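Local coordinates for protein alkaline phosphatase (Thermus thermophilus, PDB 7KWD) that probably hydrolyses phosphate monoesters as a homodimeric zinc- and magnesium-dependent enzyme of the alkaline phosphatase family, at residues 228-233 / 271-276; 233-238 / 286-291; 137-142 / 245-250; 280-285 / 347-352; 143-148 / 183-188. All blocks are in the same frame, centred on the assembly; numbering follows the deposited sequence.

In the fold
Interactions 1, 2 and 4 form one continuous cluster: interactions 1 and 2 share Tyr233, interactions 2 and 4 both use helix 283-306, and Arg273 of interaction 1 makes a salt bridge with Glu350 of interaction 4. Their chemistry is largely polar, with stacked or bonded arginines and helix starts met by carboxylates. Interactions 2, 3 and 4 are buried and interaction 1 partly so; interaction 3, mainly apolar and without a hydrogen bond across its segments, joins helix 247-259 to strand 135-140. Segment 143-148 of interaction 5 continues directly from segment 137-142; its aromatic contact is buried, but segment 183-188 runs out to the surface. Metals are bound within interaction 1 (zinc) and interaction 5 (magnesium).

Interaction 1 of 5, residues 228-233 / 271-276; sequences DGHVPY and AGRIDH. With ZN (zinc ion), chain F.
Beside the zinc site, Arg273, near the start of the helix that carries Asp275, is wedged between Tyr233 and His230 of the loop that follows strand 222-225. Its guanidinium lies flat on the Tyr233 ring, a stacked cation-pi contact with CZ 4.0 Å from the ring centroid and the planes 21° apart. The opposite face is covered by His230, whose CB is 3.5 Å from Arg273 NE. Bends at chi2 and chi3 (67° at the latter) curl the arginine back over the tyrosine and bring NH1 within 2.9 Å of Val231 O, which it approaches from above the carbonyl plane. NE donates an almost straight bond to His276 ND1 at 2.9 Å, close to the planes of both groups, and so fixes the turn of the imidazole. His276 CE1 in turn sits over the middle of the His230 ring, 3.4 Å from His230 NE2. Outside the two segments, Arg273 NH2 makes a salt bridge with Glu350, and Thr143 N is bonded to His230 ND1. A leucine in place of Arg273 would probably leave Val231 O and His276 ND1 without their donor and Glu350 without this counter-charge. On the same helix, Asp275 OD2 binds the zinc ion at 2.0 Å together with His279 and His433, so this contact ties the loop to a metal-bearing helix of the alkaline phosphatase active site.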
# COMPACT_ATOMS: atom_id res chain seq x y z
N ASP A 228 7.03 1.05 -32.01
CA ASP A 228 8.43 0.63 -32.10
C ASP A 228 8.84 -0.07 -30.81
O ASP A 228 9.45 -1.15 -30.86
CB ASP A 228 9.37 1.81 -32.34
CG ASP A 228 10.78 1.33 -32.67
OD1 ASP A 228 10.96 0.76 -33.77
OD2 ASP A 228 11.68 1.46 -31.81
N GLY A 229 8.54 0.56 -29.66
CA GLY A 229 8.74 -0.01 -28.34
C GLY A 229 7.42 -0.30 -27.64
O GLY A 229 6.52 -0.87 -28.25
N HIS A 230 7.27 0.12 -26.39
CA HIS A 230 6.00 -0.11 -25.70
C HIS A 230 4.87 0.67 -26.36
O HIS A 230 5.09 1.71 -26.98
CB HIS A 230 6.09 0.31 -24.24
CG HIS A 230 7.22 -0.30 -23.51
ND1 HIS A 230 7.37 -1.66 -23.39
CD2 HIS A 230 8.25 0.25 -22.83
CE1 HIS A 230 8.46 -1.92 -22.69
NE2 HIS A 230 9.01 -0.78 -22.33
N VAL A 231 3.66 0.14 -26.24
CA VAL A 231 2.48 0.89 -26.71
C VAL A 231 2.35 2.15 -25.88
O VAL A 231 2.65 2.14 -24.67
CB VAL A 231 1.21 0.02 -26.61
CG1 VAL A 231 0.01 0.76 -27.16
CG2 VAL A 231 1.44 -1.28 -27.34
N PRO A 232 1.95 3.28 -26.47
CA PRO A 232 1.80 4.51 -25.69
C PRO A 232 0.83 4.36 -24.52
O PRO A 232 -0.18 3.64 -24.58
CB PRO A 232 1.28 5.52 -26.72
CG PRO A 232 1.82 5.03 -28.05
CD PRO A 232 1.84 3.51 -27.93
N TYR A 233 1.12 5.13 -23.47
CA TYR A 233 0.18 5.29 -22.36
C TYR A 233 -1.21 5.67 -22.85
O TYR A 233 -1.37 6.45 -23.80
CB TYR A 233 0.68 6.37 -21.42
CG TYR A 233 1.94 6.07 -20.69
CD1 TYR A 233 1.94 5.20 -19.61
CD2 TYR A 233 3.14 6.71 -21.04
CE1 TYR A 233 3.12 4.95 -18.88
CE2 TYR A 233 4.31 6.46 -20.34
CZ TYR A 233 4.29 5.57 -19.27
OH TYR A 233 5.43 5.29 -18.55
N ALA A 271 -1.78 -5.02 -18.25
CA ALA A 271 -1.74 -3.56 -18.17
C ALA A 271 -0.35 -3.25 -17.68
O ALA A 271 -0.11 -3.00 -16.50
CB ALA A 271 -2.82 -3.03 -17.24
N GLY A 272 0.61 -3.31 -18.62
CA GLY A 272 2.00 -3.33 -18.25
C GLY A 272 2.64 -2.00 -18.03
O GLY A 272 3.81 -1.95 -17.60
N ARG A 273 1.95 -0.89 -18.32
CA ARG A 273 2.58 0.42 -18.22
C ARG A 273 2.10 1.21 -17.01
O ARG A 273 2.57 2.34 -16.78
CB ARG A 273 2.37 1.21 -19.51
CG ARG A 273 2.83 0.42 -20.77
CD ARG A 273 3.37 1.29 -21.91
NE ARG A 273 4.63 1.92 -21.51
CZ ARG A 273 5.11 3.03 -22.05
NH1 ARG A 273 4.45 3.65 -23.03
NH2 ARG A 273 6.25 3.52 -21.59
N ILE A 274 1.22 0.62 -16.19
CA ILE A 274 1.02 1.14 -14.85
C ILE A 274 2.36 1.25 -14.15
O ILE A 274 2.70 2.30 -13.59
CB ILE A 274 0.05 0.25 -14.06
CG1 ILE A 274 -1.35 0.29 -14.69
CG2 ILE A 274 0.05 0.64 -12.59
CD1 ILE A 274 -2.28 -0.83 -14.16
N ASP A 275 3.14 0.16 -14.18
CA ASP A 275 4.51 0.15 -13.66
C ASP A 275 5.32 1.31 -14.21
O ASP A 275 5.90 2.09 -13.46
CB ASP A 275 5.15 -1.20 -14.00
CG ASP A 275 6.54 -1.35 -13.46
OD1 ASP A 275 6.69 -1.29 -12.20
OD2 ASP A 275 7.47 -1.55 -14.28
N HIS A 276 5.31 1.48 -15.53
CA HIS A 276 6.16 2.49 -16.16
C HIS A 276 5.78 3.89 -15.70
O HIS A 276 6.65 4.71 -15.40
CB HIS A 276 6.05 2.39 -17.68
CG HIS A 276 6.51 1.08 -18.22
ND1 HIS A 276 6.36 0.72 -19.53
CD2 HIS A 276 7.10 0.03 -17.61
CE1 HIS A 276 6.84 -0.49 -19.72
NE2 HIS A 276 7.30 -0.94 -18.57
ZN ZN F . 9.13 -1.76 -13.20

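Interaction 2 of 5, residues 233-238 / 286-291; sequences YEIDRR and TLWDVL
Trp288 and Asp289 of helix 283-306 receive the first turn of helix 234-239, the axes of the short segments crossing at 82°. Asp289 OD1 accepts from Glu234 N at 2.9 Å on its syn side, and water 1, donating to the same oxygen, carries the link on to Ile235 N. Arg238 reaches the indole because its chain runs out with CG opposite the backbone N and then bends at chi3 (-72°). This lays CD over one face of the six-membered ring of Trp288, a CH-pi contact 3.8 Å from the centroid, while Leu291 CD1 covers the other face. Ile235 CG1 packs 3.8 Å from Trp288 CD1. Glu234, folded at chi2, places CG 3.3 Å from Trp288 O and turns its carboxylate into a salt-bridge network: Arg237 grips it side-on, NE to OE1 and NH2 to OE2, and OE2 also accepts from Arg238 NE on its anti lone pair. Helix 51-65 packs on Leu287, Trp288 and Val290, whereas Asp236 faces helix 349-356 and Tyr233 helix 273-280.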
# COMPACT_ATOMS: atom_id res chain seq x y z
N TYR A 233 1.12 5.13 -23.47
CA TYR A 233 0.18 5.29 -22.36
C TYR A 233 -1.21 5.67 -22.85
O TYR A 233 -1.37 6.45 -23.80
CB TYR A 233 0.68 6.37 -21.42
CG TYR A 233 1.94 6.07 -20.69
CD1 TYR A 233 1.94 5.20 -19.61
CD2 TYR A 233 3.14 6.71 -21.04
CE1 TYR A 233 3.12 4.95 -18.88
CE2 TYR A 233 4.31 6.46 -20.34
CZ TYR A 233 4.29 5.57 -19.27
OH TYR A 233 5.43 5.29 -18.55
N GLU A 234 -2.22 5.16 -22.15
CA GLU A 234 -3.60 5.59 -22.39
C GLU A 234 -3.74 7.12 -22.43
O GLU A 234 -4.45 7.66 -23.28
CB GLU A 234 -4.52 5.01 -21.31
CG GLU A 234 -5.98 5.45 -21.41
CD GLU A 234 -6.71 4.98 -22.66
OE1 GLU A 234 -6.24 4.06 -23.39
OE2 GLU A 234 -7.77 5.57 -22.94
N ILE A 235 -3.08 7.84 -21.52
CA ILE A 235 -3.29 9.29 -21.51
C ILE A 235 -2.85 9.89 -22.85
O ILE A 235 -3.46 10.83 -23.35
CB ILE A 235 -2.56 9.93 -20.32
CG1 ILE A 235 -3.04 11.38 -20.15
CG2 ILE A 235 -1.04 9.87 -20.46
CD1 ILE A 235 -2.51 12.08 -18.91
N ASP A 236 -1.81 9.33 -23.45
CA ASP A 236 -1.31 9.85 -24.72
C ASP A 236 -2.18 9.40 -25.88
O ASP A 236 -2.54 10.20 -26.74
CB ASP A 236 0.16 9.43 -24.88
CG ASP A 236 1.07 9.99 -23.78
OD1 ASP A 236 0.84 11.13 -23.34
OD2 ASP A 236 2.03 9.31 -23.35
N ARG A 237 -2.61 8.13 -25.88
CA ARG A 237 -3.53 7.66 -26.90
C ARG A 237 -4.80 8.50 -26.90
O ARG A 237 -5.31 8.87 -27.96
CB ARG A 237 -3.86 6.19 -26.65
CG ARG A 237 -4.89 5.57 -27.58
CD ARG A 237 -5.52 4.31 -26.97
NE ARG A 237 -6.58 4.72 -26.06
CZ ARG A 237 -7.80 5.06 -26.47
NH1 ARG A 237 -8.10 5.00 -27.76
NH2 ARG A 237 -8.72 5.44 -25.60
N ARG A 238 -5.33 8.78 -25.70
CA ARG A 238 -6.64 9.42 -25.57
C ARG A 238 -6.60 10.87 -26.01
O ARG A 238 -7.47 11.31 -26.76
CB ARG A 238 -7.11 9.32 -24.11
CG ARG A 238 -8.52 9.88 -23.85
CD ARG A 238 -9.04 9.49 -22.44
NE ARG A 238 -9.35 8.06 -22.43
CZ ARG A 238 -10.55 7.57 -22.73
NH1 ARG A 238 -11.54 8.41 -23.01
NH2 ARG A 238 -10.75 6.26 -22.72
N THR A 286 -0.43 7.06 -14.66
CA THR A 286 -0.85 5.88 -13.92
C THR A 286 -2.36 5.75 -13.91
O THR A 286 -2.92 4.68 -14.16
CB THR A 286 -0.32 5.94 -12.50
OG1 THR A 286 1.10 6.02 -12.55
CG2 THR A 286 -0.77 4.72 -11.72
N LEU A 287 -3.04 6.85 -13.62
CA LEU A 287 -4.48 6.84 -13.54
C LEU A 287 -5.11 6.36 -14.84
O LEU A 287 -6.01 5.53 -14.82
CB LEU A 287 -4.99 8.24 -13.19
CG LEU A 287 -6.47 8.49 -13.46
CD1 LEU A 287 -7.32 7.72 -12.46
CD2 LEU A 287 -6.80 9.99 -13.34
N TRP A 288 -4.66 6.92 -15.98
CA TRP A 288 -5.32 6.56 -17.24
C TRP A 288 -5.02 5.12 -17.65
O TRP A 288 -5.87 4.48 -18.27
CB TRP A 288 -4.96 7.58 -18.35
CG TRP A 288 -5.86 8.77 -18.20
CD1 TRP A 288 -5.53 9.98 -17.70
CD2 TRP A 288 -7.26 8.83 -18.51
NE1 TRP A 288 -6.62 10.80 -17.68
CE2 TRP A 288 -7.70 10.12 -18.18
CE3 TRP A 288 -8.17 7.93 -19.04
CZ2 TRP A 288 -9.02 10.53 -18.35
CZ3 TRP A 288 -9.49 8.34 -19.22
CH2 TRP A 288 -9.89 9.63 -18.87
N ASP A 289 -3.85 4.58 -17.30
CA ASP A 289 -3.62 3.16 -17.59
C ASP A 289 -4.42 2.28 -16.63
O ASP A 289 -4.83 1.16 -17.00
CB ASP A 289 -2.12 2.82 -17.53
CG ASP A 289 -1.43 3.00 -18.90
OD1 ASP A 289 -1.76 4.00 -19.58
OD2 ASP A 289 -0.61 2.15 -19.32
N VAL A 290 -4.70 2.77 -15.43
CA VAL A 290 -5.59 2.03 -14.55
C VAL A 290 -7.01 2.08 -15.07
O VAL A 290 -7.74 1.09 -14.99
CB VAL A 290 -5.51 2.57 -13.12
CG1 VAL A 290 -6.57 1.90 -12.25
CG2 VAL A 290 -4.14 2.29 -12.55
N LEU A 291 -7.42 3.25 -15.62
CA LEU A 291 -8.76 3.38 -16.18
C LEU A 291 -8.88 2.58 -17.48
O LEU A 291 -9.91 1.96 -17.74
CB LEU A 291 -9.11 4.86 -16.45
CG LEU A 291 -9.17 5.73 -15.20
CD1 LEU A 291 -9.67 7.12 -15.52
CD2 LEU A 291 -10.09 5.15 -14.13
O HOH W 1 -1.80 6.56 -19.16

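Interaction 3 of 5, residues 137-142 / 245-250; sequences GLVTTT and PSLKEM
Val139 CG1 touches both residues that helix 247-250 presents to the strand, meeting Met250 CB at 3.6 Å and Leu247 CD1 at 4.0 Å. The same leucine methyl lies 3.9 Å from Thr141 CG2 and thus bridges two residues of segment 137-142. With CG1 opposite the backbone N (chi1 179°), Val139 aims this methyl at the helix, and the valine and methionine side chains run past each other in opposite directions. Met250 bends at its last torsion (chi3 -82°), which brings CE to 3.3 Å from Thr140 O. The contact thus seats the first turn of helix 247-259 against strand 135-140, one of the parallel strands in the central sheet of the alpha/beta/alpha alkaline phosphatase fold, where strands 176-178 and 265-271 pair on its two sides. In the next shell, Leu247 also packs on Val269 and Ala271, and Met250 on Leu178. The helix start is set by a capping box: Glu249 N donates to Ser246 OG at 3.0 Å, and Ser246 N returns a bond to Glu249 OE1. Where the chain turns a corner at Thr141 and Thr142, Thr140 OG1 accepts from Thr142 N at 2.9 Å in an ST turn and is also hydrogen-bonded to Glu270, a magnesium ligand.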
# COMPACT_ATOMS: atom_id res chain seq x y z
N GLY A 137 -2.86 -16.98 -25.67
CA GLY A 137 -2.80 -15.59 -26.11
C GLY A 137 -2.02 -14.75 -25.13
O GLY A 137 -2.12 -14.94 -23.92
N LEU A 138 -1.22 -13.82 -25.66
CA LEU A 138 -0.52 -12.81 -24.87
C LEU A 138 -0.89 -11.42 -25.40
O LEU A 138 -0.68 -11.11 -26.57
CB LEU A 138 0.99 -13.02 -24.93
CG LEU A 138 1.51 -14.39 -24.47
CD1 LEU A 138 2.99 -14.60 -24.78
CD2 LEU A 138 1.27 -14.55 -22.97
N VAL A 139 -1.44 -10.59 -24.53
CA VAL A 139 -1.89 -9.26 -24.92
C VAL A 139 -1.34 -8.28 -23.92
O VAL A 139 -1.57 -8.43 -22.71
CB VAL A 139 -3.43 -9.17 -24.97
CG1 VAL A 139 -3.85 -7.75 -25.37
CG2 VAL A 139 -3.99 -10.17 -25.96
N THR A 140 -0.63 -7.26 -24.41
CA THR A 140 -0.05 -6.33 -23.45
C THR A 140 0.17 -4.95 -24.06
O THR A 140 0.18 -4.79 -25.27
CB THR A 140 1.30 -6.86 -22.94
OG1 THR A 140 1.92 -5.89 -22.10
CG2 THR A 140 2.22 -7.16 -24.12
N THR A 141 0.32 -3.96 -23.18
CA THR A 141 0.70 -2.62 -23.60
C THR A 141 2.21 -2.41 -23.57
O THR A 141 2.68 -1.35 -24.03
CB THR A 141 0.04 -1.56 -22.70
OG1 THR A 141 0.37 -1.82 -21.32
CG2 THR A 141 -1.47 -1.55 -22.88
N THR A 142 2.98 -3.36 -23.04
CA THR A 142 4.42 -3.31 -23.23
C THR A 142 4.78 -3.89 -24.60
O THR A 142 3.91 -4.38 -25.34
CB THR A 142 5.15 -4.09 -22.13
OG1 THR A 142 4.84 -5.48 -22.25
CG2 THR A 142 4.74 -3.60 -20.72
N PRO A 245 -3.65 1.11 -30.64
CA PRO A 245 -4.85 0.53 -30.02
C PRO A 245 -4.82 0.74 -28.51
O PRO A 245 -3.76 0.95 -27.91
CB PRO A 245 -4.78 -0.95 -30.39
CG PRO A 245 -3.32 -1.23 -30.69
CD PRO A 245 -2.64 0.08 -30.98
N SER A 246 -6.01 0.78 -27.93
CA SER A 246 -6.16 0.67 -26.48
C SER A 246 -5.99 -0.79 -26.06
O SER A 246 -6.14 -1.72 -26.86
CB SER A 246 -7.55 1.15 -26.05
OG SER A 246 -8.56 0.34 -26.64
N LEU A 247 -5.71 -1.00 -24.78
CA LEU A 247 -5.68 -2.39 -24.31
C LEU A 247 -7.00 -3.09 -24.64
O LEU A 247 -7.01 -4.24 -25.11
CB LEU A 247 -5.35 -2.42 -22.83
CG LEU A 247 -5.08 -3.83 -22.27
CD1 LEU A 247 -3.98 -4.53 -23.02
CD2 LEU A 247 -4.73 -3.70 -20.78
N LYS A 248 -8.13 -2.40 -24.44
CA LYS A 248 -9.43 -2.99 -24.74
C LYS A 248 -9.51 -3.47 -26.18
O LYS A 248 -9.97 -4.59 -26.46
CB LYS A 248 -10.55 -1.98 -24.46
CG LYS A 248 -11.96 -2.51 -24.78
CD LYS A 248 -12.99 -1.40 -24.52
CE LYS A 248 -14.44 -1.89 -24.61
NZ LYS A 248 -15.37 -0.73 -24.45
N GLU A 249 -9.09 -2.61 -27.12
CA GLU A 249 -9.17 -2.98 -28.54
C GLU A 249 -8.37 -4.25 -28.82
O GLU A 249 -8.76 -5.06 -29.66
CB GLU A 249 -8.66 -1.83 -29.42
CG GLU A 249 -9.71 -0.72 -29.62
CD GLU A 249 -9.17 0.56 -30.27
OE1 GLU A 249 -7.99 0.95 -30.07
OE2 GLU A 249 -9.96 1.20 -30.99
N MET A 250 -7.23 -4.40 -28.16
CA MET A 250 -6.42 -5.60 -28.36
C MET A 250 -7.12 -6.82 -27.77
O MET A 250 -7.20 -7.87 -28.42
CB MET A 250 -5.03 -5.39 -27.75
CG MET A 250 -4.15 -4.45 -28.59
SD MET A 250 -2.43 -4.37 -28.09
CE MET A 250 -2.34 -3.29 -26.81

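Interaction 4 of 5, residues 280-285 / 347-352; sequences LNDAGA and ASFEHM
Asp282 and Phe349 carry the bonded part of the contact, which brings the beginnings of two helices together. Asp282 OD2 accepts from Phe349 N at 3.0 Å, met nearly end-on along the C-O direction, while OD1 caps its own helix by accepting from Ala285 N at 3.1 Å from well above the carboxylate plane. The carboxylate thus serves the first turns of both helices. CG opposite the backbone N (chi1 -178°) directs it toward the backbone N of Phe349. Ser348, the N-cap of the second helix, accepts from His351 N through OG at 3.1 Å, and this hydroxyl is also bonded to Asp236. Among charges, Lys373 makes a salt bridge with Asp282 OD2 and a cation-pi contact with Phe349; the lysine and the two helix starts would be expected to favour a negative Asp282. Glu350 of the same helix as Phe349 pairs with Arg273. Apolar and ring contacts complete it. One face of the Phe349 ring lies under the Asp282 side chain, whose CB is 3.7 Å from Phe349 CD2; that ring carbon also meets Leu280 CB at 4.2 Å, and the ring edge points to Leu280 O. Ala285 CB meets Ser348 CB at 4.0 Å. Asn281, at positive phi, is the C-prime residue of the Schellman motif ending helix 273-280, so a helix stop is followed at once by the Asp282 N-cap of helix 283-306, an aspartate that also binds the first turn of its neighbour.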
# COMPACT_ATOMS: atom_id res chain seq x y z
N LEU A 280 7.97 6.77 -13.75
CA LEU A 280 8.10 8.20 -14.04
C LEU A 280 7.66 9.09 -12.88
O LEU A 280 8.02 10.27 -12.85
CB LEU A 280 7.26 8.59 -15.26
CG LEU A 280 7.36 7.70 -16.48
CD1 LEU A 280 6.51 8.23 -17.58
CD2 LEU A 280 8.78 7.60 -16.92
N ASN A 281 6.90 8.57 -11.92
CA ASN A 281 6.26 9.36 -10.87
C ASN A 281 5.20 10.27 -11.48
O ASN A 281 5.09 11.43 -11.09
CB ASN A 281 7.25 10.20 -10.07
CG ASN A 281 8.03 9.41 -9.04
OD1 ASN A 281 8.66 10.02 -8.19
ND2 ASN A 281 8.02 8.07 -9.13
N ASP A 282 4.48 9.77 -12.47
CA ASP A 282 3.46 10.51 -13.20
C ASP A 282 2.08 9.96 -12.83
O ASP A 282 1.55 9.04 -13.47
CB ASP A 282 3.72 10.41 -14.69
CG ASP A 282 2.73 11.21 -15.51
OD1 ASP A 282 1.69 11.64 -14.95
OD2 ASP A 282 2.98 11.39 -16.72
N ALA A 283 1.47 10.57 -11.82
CA ALA A 283 0.19 10.09 -11.32
C ALA A 283 -0.90 10.10 -12.39
O ALA A 283 -1.80 9.25 -12.38
CB ALA A 283 -0.23 10.92 -10.11
N GLY A 284 -0.85 11.08 -13.30
CA GLY A 284 -1.89 11.15 -14.32
C GLY A 284 -1.76 10.05 -15.35
O GLY A 284 -2.76 9.52 -15.84
N ALA A 285 -0.54 9.69 -15.70
CA ALA A 285 -0.38 8.56 -16.61
C ALA A 285 -0.79 7.24 -15.93
O ALA A 285 -1.46 6.40 -16.54
CB ALA A 285 1.06 8.48 -17.11
N ALA A 347 -1.14 14.66 -21.26
CA ALA A 347 -0.06 13.83 -21.78
C ALA A 347 0.82 13.36 -20.62
O ALA A 347 0.78 13.90 -19.51
CB ALA A 347 0.79 14.58 -22.82
N SER A 348 1.60 12.31 -20.89
CA SER A 348 2.54 11.79 -19.93
C SER A 348 3.87 12.54 -19.98
O SER A 348 4.19 13.22 -20.95
CB SER A 348 2.81 10.31 -20.23
OG SER A 348 3.44 10.19 -21.51
N PHE A 349 4.68 12.36 -18.93
CA PHE A 349 6.06 12.84 -18.94
C PHE A 349 6.83 12.29 -20.14
O PHE A 349 7.73 12.96 -20.66
CB PHE A 349 6.76 12.43 -17.65
CG PHE A 349 6.36 13.24 -16.42
CD1 PHE A 349 5.84 14.51 -16.54
CD2 PHE A 349 6.55 12.72 -15.15
CE1 PHE A 349 5.51 15.24 -15.41
CE2 PHE A 349 6.22 13.44 -14.03
CZ PHE A 349 5.71 14.71 -14.16
N GLU A 350 6.52 11.07 -20.56
CA GLU A 350 7.24 10.43 -21.66
C GLU A 350 6.97 11.16 -22.96
O GLU A 350 7.88 11.35 -23.78
CB GLU A 350 6.80 8.96 -21.77
CG GLU A 350 7.21 8.25 -23.06
CD GLU A 350 6.75 6.79 -23.08
OE1 GLU A 350 5.74 6.48 -23.75
OE2 GLU A 350 7.39 5.95 -22.41
N HIS A 351 5.73 11.57 -23.16
CA HIS A 351 5.37 12.31 -24.37
C HIS A 351 5.91 13.72 -24.31
O HIS A 351 6.52 14.20 -25.27
CB HIS A 351 3.87 12.28 -24.51
CG HIS A 351 3.37 12.97 -25.73
ND1 HIS A 351 3.22 12.32 -26.93
CD2 HIS A 351 2.94 14.23 -25.92
CE1 HIS A 351 2.72 13.16 -27.81
NE2 HIS A 351 2.53 14.32 -27.22
N MET A 352 5.76 14.38 -23.16
CA MET A 352 6.40 15.68 -22.96
C MET A 352 7.87 15.62 -23.32
O MET A 352 8.36 16.43 -24.12
CB MET A 352 6.21 16.14 -21.51
CG MET A 352 4.73 16.49 -21.19
SD MET A 352 4.36 16.74 -19.42
CE MET A 352 5.46 18.19 -19.12

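Interaction 5 of 5, residues 143-148 / 183-188; sequences TVTHAT and RFFNPA. With MG (magnesium ion), chain D.
Phe184 and Phe185 press against the type I beta turn from Thr143 to His146, and this is the close part of the contact. The Phe184 ring turns its edge to Thr143, with CE2 3.9 Å from Thr143 CG2, while Thr145 OG1 comes within 3.5 Å of Phe184 CD2. Phe185 reaches across to Val144, Phe185 CE1 lying 3.7 Å from Val144 CG1, and Thr145 CG2 approaches the same ring carbon at 4.1 Å. A chi1 of 50° sets Thr145 OG1 between backbone N and carbonyl carbon and sends CG2 to Phe185; its hydroxyl, like that of Thr143, is bonded to Glu162. With an alanine at Thr145, Glu162 would probably lose one of its hydroxyl partners and a gap would open beside the two phenylalanines. The outer side is looser. Arg183 is exposed, though its CG lies over the centre of the Phe184 ring, and the chain runs on through an Asx turn, Ala188 N to Asn186 OD1, to the surface. At the inner end of segment 143-148, Thr148 OG1 binds magnesium at 2.4 Å with Asp47, Glu270 and three waters; water 2 is 2.9 Å from His146 ND1. The turn itself joins strand 135-140 to helix 147-153, with helix 162-172 packed against Thr145, Phe184 and Phe185 and helix 95-104 touching Ala147 and Thr148.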
# COMPACT_ATOMS: atom_id res chain seq x y z
N THR A 143 6.08 -3.88 -24.92
CA THR A 143 6.58 -4.73 -25.99
C THR A 143 6.06 -6.14 -25.75
O THR A 143 5.99 -6.61 -24.61
CB THR A 143 8.11 -4.74 -26.04
OG1 THR A 143 8.62 -5.07 -24.76
CG2 THR A 143 8.64 -3.36 -26.47
N VAL A 144 5.65 -6.80 -26.83
CA VAL A 144 4.98 -8.08 -26.68
C VAL A 144 5.92 -9.13 -26.13
O VAL A 144 5.47 -10.13 -25.54
CB VAL A 144 4.36 -8.46 -28.03
CG1 VAL A 144 5.47 -8.89 -29.03
CG2 VAL A 144 3.34 -9.54 -27.83
N THR A 145 7.23 -8.92 -26.29
CA THR A 145 8.30 -9.79 -25.84
C THR A 145 8.79 -9.42 -24.42
O THR A 145 9.79 -9.96 -23.94
CB THR A 145 9.47 -9.66 -26.84
OG1 THR A 145 9.72 -8.25 -27.01
CG2 THR A 145 9.16 -10.23 -28.21
N HIS A 146 8.11 -8.51 -23.75
CA HIS A 146 8.55 -8.07 -22.44
C HIS A 146 8.37 -9.17 -21.40
O HIS A 146 7.83 -10.25 -21.66
CB HIS A 146 7.79 -6.80 -22.06
CG HIS A 146 8.57 -5.85 -21.20
ND1 HIS A 146 8.13 -5.47 -19.95
CD2 HIS A 146 9.73 -5.18 -21.42
CE1 HIS A 146 8.99 -4.61 -19.42
NE2 HIS A 146 9.97 -4.42 -20.30
N ALA A 147 8.89 -8.90 -20.20
CA ALA A 147 9.10 -9.96 -19.22
C ALA A 147 7.81 -10.64 -18.81
O ALA A 147 7.76 -11.87 -18.67
CB ALA A 147 9.78 -9.40 -17.98
N THR A 148 6.73 -9.87 -18.62
CA THR A 148 5.55 -10.47 -18.02
C THR A 148 4.90 -11.47 -18.95
O THR A 148 4.65 -12.62 -18.53
CB THR A 148 4.58 -9.37 -17.59
OG1 THR A 148 5.21 -8.54 -16.61
CG2 THR A 148 3.34 -9.99 -17.01
N ARG A 183 10.62 -2.88 -33.02
CA ARG A 183 12.07 -2.94 -33.10
C ARG A 183 12.62 -4.36 -33.04
O ARG A 183 13.76 -4.58 -33.47
CB ARG A 183 12.69 -2.06 -32.00
CG ARG A 183 12.61 -2.61 -30.57
CD ARG A 183 12.96 -1.52 -29.50
NE ARG A 183 14.40 -1.50 -29.27
CZ ARG A 183 15.01 -1.54 -28.08
NH1 ARG A 183 14.31 -1.61 -26.95
NH2 ARG A 183 16.33 -1.53 -28.04
N PHE A 184 11.84 -5.33 -32.55
CA PHE A 184 12.30 -6.71 -32.44
C PHE A 184 11.78 -7.61 -33.56
O PHE A 184 12.16 -8.79 -33.63
CB PHE A 184 11.92 -7.31 -31.06
CG PHE A 184 12.33 -6.44 -29.90
CD1 PHE A 184 13.66 -6.13 -29.69
CD2 PHE A 184 11.37 -5.91 -29.04
CE1 PHE A 184 14.04 -5.29 -28.65
CE2 PHE A 184 11.73 -5.09 -28.00
CZ PHE A 184 13.07 -4.77 -27.79
N PHE A 185 10.98 -7.08 -34.47
CA PHE A 185 10.42 -7.88 -35.55
C PHE A 185 10.75 -7.36 -36.94
O PHE A 185 10.85 -8.14 -37.89
CB PHE A 185 8.89 -7.96 -35.42
CG PHE A 185 8.41 -8.73 -34.22
CD1 PHE A 185 8.36 -8.13 -32.97
CD2 PHE A 185 7.99 -10.05 -34.35
CE1 PHE A 185 7.89 -8.84 -31.85
CE2 PHE A 185 7.55 -10.76 -33.24
CZ PHE A 185 7.50 -10.14 -31.99
N ASN A 186 10.92 -6.08 -37.08
CA ASN A 186 11.09 -5.38 -38.35
C ASN A 186 12.50 -5.58 -38.88
O ASN A 186 13.47 -5.27 -38.18
CB ASN A 186 10.81 -3.90 -38.06
CG ASN A 186 10.74 -3.05 -39.29
OD1 ASN A 186 11.32 -3.33 -40.32
ND2 ASN A 186 10.04 -1.95 -39.14
N PRO A 187 12.66 -6.07 -40.12
CA PRO A 187 14.03 -6.27 -40.65
C PRO A 187 14.85 -5.00 -40.68
O PRO A 187 16.09 -5.05 -40.62
CB PRO A 187 13.82 -6.80 -42.08
CG PRO A 187 12.43 -6.44 -42.45
CD PRO A 187 11.62 -6.32 -41.14
N ALA A 188 14.21 -3.85 -40.71
CA ALA A 188 14.91 -2.59 -40.70
C ALA A 188 15.32 -2.12 -39.32
O ALA A 188 15.91 -1.04 -39.21
CB ALA A 188 14.02 -1.51 -41.34
MG MG D . 5.32 -6.25 -17.23
O HOH W 2 5.78 -6.94 -19.18
O HOH W 3 7.26 -6.24 -16.95
O HOH W 4 5.47 -3.93 -17.38